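Side-chain contacts in TetR family transcriptional regulator (Mycobacterium smegmatis, PDB 5XS9), which probably acts as a dimeric, DNA-binding repressor of the TetR family that controls the transcription of genes for biotin metabolism: residues S78-R83 and R172-G177; D84-H89 and G142-E147; R134-Y139 and Q179-G184. All coordinates share one frame; numbering follows the deposited sequence.

Contact 1. Residues S78-R83 and R172-G177; sequences SCRALR and RQFRFG
Phe174 meets Cys79, Arg80 and Arg83 across a gap of 11.3 Å between the axes of two helical segments, 78-83 and 172-177, whose directions stand at 140°, a splayed antiparallel arrangement. Phe174 supplies the contact from its helix, met chiefly by the extended Arg83. Its CG lies anti to the backbone N (chi1 -176°), which sends the ring outward from its own helix and into the groove on 78-83 lined by Cys79, Arg80 and Arg83. The aliphatic part of Arg83 lies over one face of that ring: CD of Arg83 sits 3.6 Å from CG of Phe174 and 3.5 Å from the ring centroid, nearly on the ring normal, as a CH-pi contact. In the all-helical core domain of this TetR-type regulator, the contact ties helix 71-87 to the C-terminal helix 170-186, which also faces the second subunit, where Arg134 of that subunit is hydrogen-bonded to Gln173. The Arg83 and Phe174 chains point opposite ways, and the guanidinium reaches the stem of the ring, with CB of Phe174 over one face near its rim and NH1 still near CD2; the guanidinium plane is turned 27° from that of the ring. The leading edge of the ring runs into backbone instead, with CZ of Phe174 3.6 Å from O of Cys79 and CE2 of Phe174 4.0 Å from N of Arg80. NE and NH2 of Arg83 turn to Glu147, and NH1 makes a weak hydrogen bond to Thr171, while Phe143 packs its ring obliquely against Phe174. Toward solvent the character changes: Arg80 only skirts the ring with its CG, 4.5 Å from Phe174 CE2, and directs its guanidinium to a salt bridge with Glu77.

Contact 2. Residues D84-H89 and G142-E147; sequences DALLSH and GFTVDE
The carboxylate of Glu147 is the flat group in this contact, and both methyls of Leu87 lie to the same side of its plane: OE1 of Glu147 is 3.7 Å from CD1 of Leu87 and 3.9 Å from CD2 of Leu87. The leucine lies nearly perpendicular to the glutamate, so its branched end rests against the carboxylate without reaching along the glutamate chain. That chain is extended beyond CG, and its CG is anti to the backbone N (chi1 176°), an arrangement that carries the acid group away from helix 129-155 and up to helix 71-87. Thr144, one turn earlier, supplies the apolar half. Its CG2 fits between two successive leucines, 3.7 Å from CD2 of Leu87 and 4.0 Å from CB of Leu86, while CD1 of Leu86 comes within 4.1 Å of the same methyl. Its hydroxyl is used elsewhere, in a hydrogen bond to the carbonyl of Val140 on its own helix, so the threonine presents carbon to its neighbours. Here the C-terminal part of helix 71-87 is laid on the long helix 129-155, with Val96 and Ala93 of helix 92-101 packing against Leu86 and Thr144. A buried carboxylate beside leucine methyls would be costly if isolated; Arg83 grips it at both oxygens, NE to OE1 and NH2 to OE2, which probably offsets the burial and favours the ionised form.

Contact 3. Residues R134-Y139 and Q179-G184; sequences RTVIYY and QLLVDG
Leu181 makes every apolar contact between helix segments 134-139 and 179-184, reaching into the surface formed by Thr135, Val136 and Tyr139. Both of its methyls are engaged, and they divide the work. CD1 of Leu181 lies 3.8 Å from CD2 of Tyr139 and equally close to CB of Tyr139, so it is lodged where the tyrosine leaves its backbone, at a slant to the ring. The same methyl is 4.0 Å from CA of Val136 and 4.2 Å from CG2 of Val136. CD2 of Leu181 takes the other direction and meets the methyl of Thr135, with CG2 of Thr135 3.9 Å away. The leucine CG, anti to its carbonyl carbon (chi1 -73°), points toward 134-139, and from there the two methyls reach Tyr139 and Thr135, which are one helical turn apart.

The polar groups of the touching residues find their partners to the sides of this packing, within the chain. The hydroxyl of Thr135 bonds to the carbonyl of Ala131, leaving its methyl for the leucine, and Tyr139 OH bonds to the carbonyl of Phe174, further back along the helix that carries Leu181.

The segments run almost antiparallel, at 169°, with axes 10.9 Å apart. Helices 129-155 and 170-186 both face their copies in the second subunit, consistent with the four-helix dimer interface of TetR-family proteins. There Leu181 packs on Leu181 of the other subunit, and Tyr139 on that subunit's Thr135, while inside the chain Val136 leans on helices 71-87 and 106-122.

How the contacts relate
Three helices account for all three contacts, each pair of them represented by one contact: 71-87 with 170-186 in contact 1, 71-87 with 129-155 in contact 2, and 129-155 with 170-186 in contact 3. All are largely buried, although contact 1 has an exposed arginine and contact 2 a partly exposed leucine at the border. Contact 3 alone is buried at every touching residue, and it is purely apolar. Contacts 1 and 2 pair carbon with charged groups and are coupled by the 2.7 Å salt bridge between Arg83 NH2 and Glu147 OE2. Tyr139 of contact 3 reaches the Phe174 backbone of contact 1. Contact 2 lies nearest the chain's centre.

Contact 1. Residues S78-R83 and R172-G177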
loop_
_atom_site.group_PDB
_atom_site.type_symbol
_atom_site.label_atom_id
_atom_site.label_comp_id
_atom_site.label_asym_id
_atom_site.label_seq_id
_atom_site.Cartn_x
_atom_site.Cartn_y
_atom_site.Cartn_z
ATOM N N SER A 78 -7.100 -13.220 -11.579
ATOM C CA SER A 78 -5.819 -12.557 -11.532
ATOM C C SER A 78 -5.433 -11.945 -10.199
ATOM O O SER A 78 -4.275 -11.996 -9.771
ATOM C CB SER A 78 -5.673 -11.494 -12.639
ATOM O OG SER A 78 -5.596 -12.206 -13.885
ATOM N N CYS A 79 -6.384 -11.309 -9.548
ATOM C CA CYS A 79 -6.089 -10.618 -8.303
ATOM C C CYS A 79 -5.870 -11.634 -7.182
ATOM O O CYS A 79 -5.035 -11.413 -6.357
ATOM C CB CYS A 79 -7.298 -9.722 -7.968
ATOM S SG CYS A 79 -7.257 -8.226 -9.080
ATOM N N ARG A 80 -6.678 -12.703 -7.135
ATOM C CA ARG A 80 -6.459 -13.746 -6.119
ATOM C C ARG A 80 -5.092 -14.347 -6.295
ATOM O O ARG A 80 -4.352 -14.526 -5.311
ATOM C CB ARG A 80 -7.492 -14.874 -6.179
ATOM C CG ARG A 80 -8.883 -14.565 -5.697
ATOM C CD ARG A 80 -9.708 -15.858 -5.633
ATOM N NE ARG A 80 -10.003 -16.417 -6.963
ATOM C CZ ARG A 80 -11.170 -16.306 -7.629
ATOM N NH1 ARG A 80 -12.241 -15.637 -7.121
ATOM N NH2 ARG A 80 -11.265 -16.840 -8.866
ATOM N N ALA A 81 -4.692 -14.611 -7.539
ATOM C CA ALA A 81 -3.371 -15.264 -7.741
ATOM C C ALA A 81 -2.291 -14.309 -7.346
ATOM O O ALA A 81 -1.269 -14.705 -6.768
ATOM C CB ALA A 81 -3.171 -15.707 -9.182
ATOM N N LEU A 82 -2.507 -13.015 -7.613
ATOM C CA LEU A 82 -1.526 -12.037 -7.241
ATOM C C LEU A 82 -1.388 -11.906 -5.704
ATOM O O LEU A 82 -0.286 -11.916 -5.166
ATOM C CB LEU A 82 -1.848 -10.682 -7.917
ATOM C CG LEU A 82 -1.035 -9.526 -7.401
ATOM C CD1 LEU A 82 0.454 -9.616 -7.686
ATOM C CD2 LEU A 82 -1.573 -8.237 -7.985
ATOM N N ARG A 83 -2.513 -11.763 -4.999
ATOM C CA ARG A 83 -2.434 -11.677 -3.553
ATOM C C ARG A 83 -1.746 -12.925 -2.927
ATOM O O ARG A 83 -0.921 -12.834 -2.018
ATOM C CB ARG A 83 -3.831 -11.532 -2.997
ATOM C CG ARG A 83 -3.881 -11.718 -1.473
ATOM C CD ARG A 83 -5.173 -11.212 -0.985
ATOM N NE ARG A 83 -5.413 -11.622 0.381
ATOM C CZ ARG A 83 -6.106 -12.681 0.762
ATOM N NH1 ARG A 83 -6.662 -13.484 -0.109
ATOM N NH2 ARG A 83 -6.254 -12.934 2.054
ATOM N N ARG A 172 -12.446 -13.300 2.457
ATOM C CA ARG A 172 -13.775 -12.783 2.205
ATOM C C ARG A 172 -13.717 -11.230 2.072
ATOM O O ARG A 172 -14.404 -10.654 1.251
ATOM C CB ARG A 172 -14.700 -13.142 3.328
ATOM C CG ARG A 172 -16.059 -12.475 3.247
ATOM C CD ARG A 172 -17.039 -13.132 4.195
ATOM N NE ARG A 172 -18.324 -12.437 4.216
ATOM C CZ ARG A 172 -19.526 -13.012 4.080
ATOM N NH1 ARG A 172 -19.673 -14.338 3.907
ATOM N NH2 ARG A 172 -20.617 -12.250 4.128
ATOM N N GLN A 173 -12.884 -10.603 2.892
ATOM C CA GLN A 173 -12.752 -9.122 2.846
ATOM C C GLN A 173 -12.141 -8.713 1.477
ATOM O O GLN A 173 -12.546 -7.746 0.854
ATOM C CB GLN A 173 -11.777 -8.685 3.942
ATOM C CG GLN A 173 -12.238 -8.999 5.355
ATOM C CD GLN A 173 -13.438 -8.185 5.649
ATOM O OE1 GLN A 173 -13.404 -6.973 5.475
ATOM N NE2 GLN A 173 -14.491 -8.818 6.084
ATOM N N PHE A 174 -11.139 -9.489 1.045
ATOM C CA PHE A 174 -10.474 -9.229 -0.212
ATOM C C PHE A 174 -11.444 -9.279 -1.376
ATOM O O PHE A 174 -11.482 -8.349 -2.208
ATOM C CB PHE A 174 -9.280 -10.206 -0.383
ATOM C CG PHE A 174 -8.464 -9.955 -1.618
ATOM C CD1 PHE A 174 -7.775 -8.726 -1.784
ATOM C CD2 PHE A 174 -8.432 -10.900 -2.671
ATOM C CE1 PHE A 174 -7.010 -8.492 -2.926
ATOM C CE2 PHE A 174 -7.651 -10.680 -3.819
ATOM C CZ PHE A 174 -6.954 -9.473 -3.969
ATOM N N ARG A 175 -12.276 -10.305 -1.389
ATOM C CA ARG A 175 -13.300 -10.549 -2.381
ATOM C C ARG A 175 -14.337 -9.453 -2.416
ATOM O O ARG A 175 -14.824 -9.055 -3.468
ATOM C CB ARG A 175 -13.992 -11.945 -2.141
ATOM C CG ARG A 175 -15.197 -12.158 -3.060
ATOM C CD ARG A 175 -15.736 -13.596 -3.111
ATOM N NE ARG A 175 -16.597 -13.773 -1.941
ATOM C CZ ARG A 175 -16.247 -14.395 -0.839
ATOM N NH1 ARG A 175 -15.057 -14.984 -0.769
ATOM N NH2 ARG A 175 -17.105 -14.455 0.196
ATOM N N PHE A 176 -14.660 -8.921 -1.274
ATOM C CA PHE A 176 -15.704 -7.898 -1.198
ATOM C C PHE A 176 -15.190 -6.613 -1.923
ATOM O O PHE A 176 -15.913 -6.067 -2.723
ATOM C CB PHE A 176 -16.033 -7.517 0.264
ATOM C CG PHE A 176 -17.086 -6.480 0.371
ATOM C CD1 PHE A 176 -18.420 -6.839 0.422
ATOM C CD2 PHE A 176 -16.746 -5.108 0.332
ATOM C CE1 PHE A 176 -19.404 -5.874 0.432
ATOM C CE2 PHE A 176 -17.739 -4.167 0.376
ATOM C CZ PHE A 176 -19.054 -4.534 0.396
ATOM N N GLY A 177 -13.941 -6.245 -1.711
ATOM C CA GLY A 177 -13.350 -5.039 -2.362
ATOM C C GLY A 177 -13.180 -5.260 -3.844
ATOM O O GLY A 177 -13.422 -4.380 -4.638
#

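Contact 2. Residues D84-H89 and G142-E147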
loop_
_atom_site.group_PDB
_atom_site.type_symbol
_atom_site.label_atom_id
_atom_site.label_comp_id
_atom_site.label_asym_id
_atom_site.label_seq_id
_atom_site.Cartn_x
_atom_site.Cartn_y
_atom_site.Cartn_z
ATOM N N ASP A 84 -2.117 -14.097 -3.418
ATOM C CA ASP A 84 -1.534 -15.348 -2.899
ATOM C C ASP A 84 -0.007 -15.369 -3.103
ATOM O O ASP A 84 0.767 -15.695 -2.167
ATOM C CB ASP A 84 -2.243 -16.587 -3.492
ATOM C CG ASP A 84 -3.644 -16.880 -2.802
ATOM O OD1 ASP A 84 -4.055 -16.393 -1.663
ATOM O OD2 ASP A 84 -4.357 -17.657 -3.447
ATOM N N ALA A 85 0.459 -14.911 -4.254
ATOM C CA ALA A 85 1.905 -14.827 -4.454
ATOM C C ALA A 85 2.574 -13.845 -3.513
ATOM O O ALA A 85 3.642 -14.137 -2.948
ATOM C CB ALA A 85 2.250 -14.554 -5.891
ATOM N N LEU A 86 1.941 -12.704 -3.238
ATOM C CA LEU A 86 2.534 -11.762 -2.350
ATOM C C LEU A 86 2.593 -12.309 -0.915
ATOM O O LEU A 86 3.566 -12.092 -0.180
ATOM C CB LEU A 86 1.770 -10.419 -2.330
ATOM C CG LEU A 86 1.593 -9.719 -3.680
ATOM C CD1 LEU A 86 0.559 -8.589 -3.602
ATOM C CD2 LEU A 86 2.947 -9.259 -4.224
ATOM N N LEU A 87 1.529 -12.996 -0.516
ATOM C CA LEU A 87 1.461 -13.557 0.842
ATOM C C LEU A 87 2.421 -14.726 1.110
ATOM O O LEU A 87 2.641 -15.069 2.242
ATOM C CB LEU A 87 0.049 -13.999 1.173
ATOM C CG LEU A 87 -0.901 -12.821 1.346
ATOM C CD1 LEU A 87 -2.278 -13.414 1.613
ATOM C CD2 LEU A 87 -0.495 -11.858 2.446
ATOM N N SER A 88 2.980 -15.265 0.060
ATOM C CA SER A 88 3.868 -16.435 0.088
ATOM C C SER A 88 5.250 -16.084 0.515
ATOM O O SER A 88 5.998 -16.989 0.747
ATOM C CB SER A 88 3.952 -17.079 -1.340
ATOM O OG SER A 88 2.708 -17.621 -1.573
ATOM N N HIS A 89 5.641 -14.794 0.500
ATOM C CA HIS A 89 6.933 -14.370 0.958
ATOM C C HIS A 89 6.831 -13.252 1.950
ATOM O O HIS A 89 5.974 -12.400 1.799
ATOM C CB HIS A 89 7.758 -13.919 -0.225
ATOM C CG HIS A 89 7.893 -14.990 -1.253
ATOM N ND1 HIS A 89 8.833 -15.994 -1.155
ATOM C CD2 HIS A 89 7.118 -15.296 -2.326
ATOM C CE1 HIS A 89 8.675 -16.845 -2.155
ATOM N NE2 HIS A 89 7.623 -16.459 -2.861
ATOM N N GLY A 142 -2.497 -2.206 -1.592
ATOM C CA GLY A 142 -2.822 -1.572 -0.292
ATOM C C GLY A 142 -3.428 -2.610 0.668
ATOM O O GLY A 142 -3.064 -2.709 1.849
ATOM N N PHE A 143 -4.327 -3.400 0.144
ATOM C CA PHE A 143 -4.991 -4.447 0.948
ATOM C C PHE A 143 -3.957 -5.389 1.513
ATOM O O PHE A 143 -3.934 -5.639 2.707
ATOM C CB PHE A 143 -6.003 -5.217 0.132
ATOM C CG PHE A 143 -6.740 -6.288 0.901
ATOM C CD1 PHE A 143 -8.012 -6.026 1.390
ATOM C CD2 PHE A 143 -6.150 -7.488 1.175
ATOM C CE1 PHE A 143 -8.730 -6.948 2.093
ATOM C CE2 PHE A 143 -6.861 -8.465 1.914
ATOM C CZ PHE A 143 -8.163 -8.198 2.334
ATOM N N THR A 144 -3.083 -5.857 0.664
ATOM C CA THR A 144 -2.154 -6.935 1.000
ATOM C C THR A 144 -0.941 -6.444 1.807
ATOM O O THR A 144 -0.517 -7.159 2.697
ATOM C CB THR A 144 -1.709 -7.731 -0.229
ATOM O OG1 THR A 144 -2.869 -8.128 -1.012
ATOM C CG2 THR A 144 -0.984 -8.939 0.207
ATOM N N VAL A 145 -0.432 -5.217 1.577
ATOM C CA VAL A 145 0.518 -4.640 2.473
ATOM C C VAL A 145 -0.071 -4.554 3.878
ATOM O O VAL A 145 0.612 -4.850 4.851
ATOM C CB VAL A 145 1.000 -3.219 1.989
ATOM C CG1 VAL A 145 1.850 -2.556 3.056
ATOM C CG2 VAL A 145 1.793 -3.333 0.669
ATOM N N ASP A 146 -1.309 -4.103 4.005
ATOM C CA ASP A 146 -1.911 -3.920 5.295
ATOM C C ASP A 146 -2.101 -5.295 5.987
ATOM O O ASP A 146 -1.736 -5.475 7.162
ATOM C CB ASP A 146 -3.243 -3.239 5.110
ATOM C CG ASP A 146 -4.013 -3.028 6.428
ATOM O OD1 ASP A 146 -3.782 -2.053 7.101
ATOM O OD2 ASP A 146 -4.881 -3.837 6.770
ATOM N N GLU A 147 -2.604 -6.263 5.228
ATOM C CA GLU A 147 -2.848 -7.645 5.737
ATOM C C GLU A 147 -1.559 -8.330 6.247
ATOM O O GLU A 147 -1.479 -8.874 7.337
ATOM C CB GLU A 147 -3.526 -8.460 4.644
ATOM C CG GLU A 147 -3.765 -9.928 4.968
ATOM C CD GLU A 147 -4.388 -10.665 3.791
ATOM O OE1 GLU A 147 -4.136 -10.337 2.602
ATOM O OE2 GLU A 147 -5.125 -11.585 4.072
#

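Contact 3. Residues R134-Y139 and Q179-G184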
loop_
_atom_site.group_PDB
_atom_site.type_symbol
_atom_site.label_atom_id
_atom_site.label_comp_id
_atom_site.label_asym_id
_atom_site.label_seq_id
_atom_site.Cartn_x
_atom_site.Cartn_y
_atom_site.Cartn_z
ATOM N N ARG A 134 -4.623 -0.067 -13.136
ATOM C CA ARG A 134 -3.840 0.375 -12.018
ATOM C C ARG A 134 -4.680 0.529 -10.740
ATOM O O ARG A 134 -4.201 0.256 -9.637
ATOM C CB ARG A 134 -3.128 1.706 -12.323
ATOM C CG ARG A 134 -1.893 1.481 -13.212
ATOM C CD ARG A 134 -1.014 2.705 -13.339
ATOM N NE ARG A 134 -1.731 3.785 -13.935
ATOM C CZ ARG A 134 -1.707 4.119 -15.242
ATOM N NH1 ARG A 134 -1.000 3.437 -16.147
ATOM N NH2 ARG A 134 -2.431 5.158 -15.645
ATOM N N THR A 135 -5.926 0.976 -10.896
ATOM C CA THR A 135 -6.844 1.126 -9.794
ATOM C C THR A 135 -7.015 -0.224 -9.035
ATOM O O THR A 135 -6.913 -0.287 -7.789
ATOM C CB THR A 135 -8.182 1.680 -10.269
ATOM O OG1 THR A 135 -8.030 3.076 -10.747
ATOM C CG2 THR A 135 -9.180 1.674 -9.095
ATOM N N VAL A 136 -7.237 -1.274 -9.796
ATOM C CA VAL A 136 -7.323 -2.619 -9.229
ATOM C C VAL A 136 -6.024 -2.999 -8.567
ATOM O O VAL A 136 -6.040 -3.470 -7.410
ATOM C CB VAL A 136 -7.712 -3.622 -10.310
ATOM C CG1 VAL A 136 -7.729 -5.097 -9.791
ATOM C CG2 VAL A 136 -9.069 -3.233 -10.949
ATOM N N ILE A 137 -4.880 -2.719 -9.220
ATOM C CA ILE A 137 -3.617 -3.088 -8.595
ATOM C C ILE A 137 -3.403 -2.344 -7.299
ATOM O O ILE A 137 -2.872 -2.932 -6.338
ATOM C CB ILE A 137 -2.412 -2.889 -9.559
ATOM C CG1 ILE A 137 -2.475 -3.908 -10.654
ATOM C CG2 ILE A 137 -1.092 -3.006 -8.855
ATOM C CD1 ILE A 137 -2.449 -5.341 -10.176
ATOM N N TYR A 138 -3.680 -1.026 -7.299
ATOM C CA TYR A 138 -3.484 -0.281 -6.099
ATOM C C TYR A 138 -4.322 -0.821 -4.958
ATOM O O TYR A 138 -3.850 -0.858 -3.809
ATOM C CB TYR A 138 -3.745 1.195 -6.302
ATOM C CG TYR A 138 -2.807 1.858 -7.258
ATOM C CD1 TYR A 138 -1.454 1.633 -7.202
ATOM C CD2 TYR A 138 -3.284 2.792 -8.191
ATOM C CE1 TYR A 138 -0.626 2.240 -8.100
ATOM C CE2 TYR A 138 -2.442 3.452 -9.049
ATOM C CZ TYR A 138 -1.117 3.198 -8.981
ATOM O OH TYR A 138 -0.226 3.815 -9.862
ATOM N N TYR A 139 -5.540 -1.189 -5.244
ATOM C CA TYR A 139 -6.342 -1.848 -4.216
ATOM C C TYR A 139 -5.674 -3.139 -3.663
ATOM O O TYR A 139 -5.577 -3.358 -2.429
ATOM C CB TYR A 139 -7.754 -2.143 -4.691
ATOM C CG TYR A 139 -8.482 -3.166 -3.831
ATOM C CD1 TYR A 139 -8.870 -2.862 -2.545
ATOM C CD2 TYR A 139 -8.633 -4.491 -4.246
ATOM C CE1 TYR A 139 -9.510 -3.793 -1.744
ATOM C CE2 TYR A 139 -9.226 -5.439 -3.426
ATOM C CZ TYR A 139 -9.676 -5.093 -2.162
ATOM O OH TYR A 139 -10.339 -6.006 -1.307
ATOM N N GLN A 179 -15.041 -7.173 -5.675
ATOM C CA GLN A 179 -16.373 -7.040 -6.210
ATOM C C GLN A 179 -16.881 -5.626 -6.383
ATOM O O GLN A 179 -17.588 -5.344 -7.348
ATOM C CB GLN A 179 -17.375 -7.882 -5.397
ATOM C CG GLN A 179 -18.722 -8.093 -6.058
ATOM C CD GLN A 179 -18.637 -8.749 -7.464
ATOM O OE1 GLN A 179 -17.868 -9.686 -7.706
ATOM N NE2 GLN A 179 -19.399 -8.202 -8.406
ATOM N N LEU A 180 -16.584 -4.738 -5.466
ATOM C CA LEU A 180 -16.887 -3.327 -5.648
ATOM C C LEU A 180 -16.204 -2.788 -6.868
ATOM O O LEU A 180 -16.821 -2.043 -7.615
ATOM C CB LEU A 180 -16.392 -2.440 -4.500
ATOM C CG LEU A 180 -17.150 -2.444 -3.193
ATOM C CD1 LEU A 180 -16.433 -1.518 -2.226
ATOM C CD2 LEU A 180 -18.577 -1.969 -3.402
ATOM N N LEU A 181 -14.922 -3.140 -7.055
ATOM C CA LEU A 181 -14.245 -2.689 -8.252
ATOM C C LEU A 181 -14.857 -3.219 -9.536
ATOM O O LEU A 181 -14.979 -2.510 -10.497
ATOM C CB LEU A 181 -12.770 -3.086 -8.195
ATOM C CG LEU A 181 -11.958 -2.272 -7.209
ATOM C CD1 LEU A 181 -10.640 -2.986 -7.041
ATOM C CD2 LEU A 181 -11.794 -0.865 -7.770
ATOM N N VAL A 182 -15.233 -4.501 -9.538
ATOM C CA VAL A 182 -15.853 -5.111 -10.665
ATOM C C VAL A 182 -17.175 -4.483 -10.987
ATOM O O VAL A 182 -17.441 -4.212 -12.134
ATOM C CB VAL A 182 -15.983 -6.672 -10.402
ATOM C CG1 VAL A 182 -16.939 -7.341 -11.304
ATOM C CG2 VAL A 182 -14.610 -7.300 -10.513
ATOM N N ASP A 183 -17.990 -4.261 -9.990
ATOM C CA ASP A 183 -19.248 -3.559 -10.211
ATOM C C ASP A 183 -19.044 -2.141 -10.717
ATOM O O ASP A 183 -19.801 -1.722 -11.589
ATOM C CB ASP A 183 -20.103 -3.542 -8.960
ATOM C CG ASP A 183 -20.700 -4.920 -8.654
ATOM O OD1 ASP A 183 -20.968 -5.652 -9.569
ATOM O OD2 ASP A 183 -20.879 -5.268 -7.508
ATOM N N GLY A 184 -18.005 -1.445 -10.241
ATOM C CA GLY A 184 -17.663 -0.118 -10.777
ATOM C C GLY A 184 -17.201 -0.132 -12.230
ATOM O O GLY A 184 -17.586 0.716 -13.007
#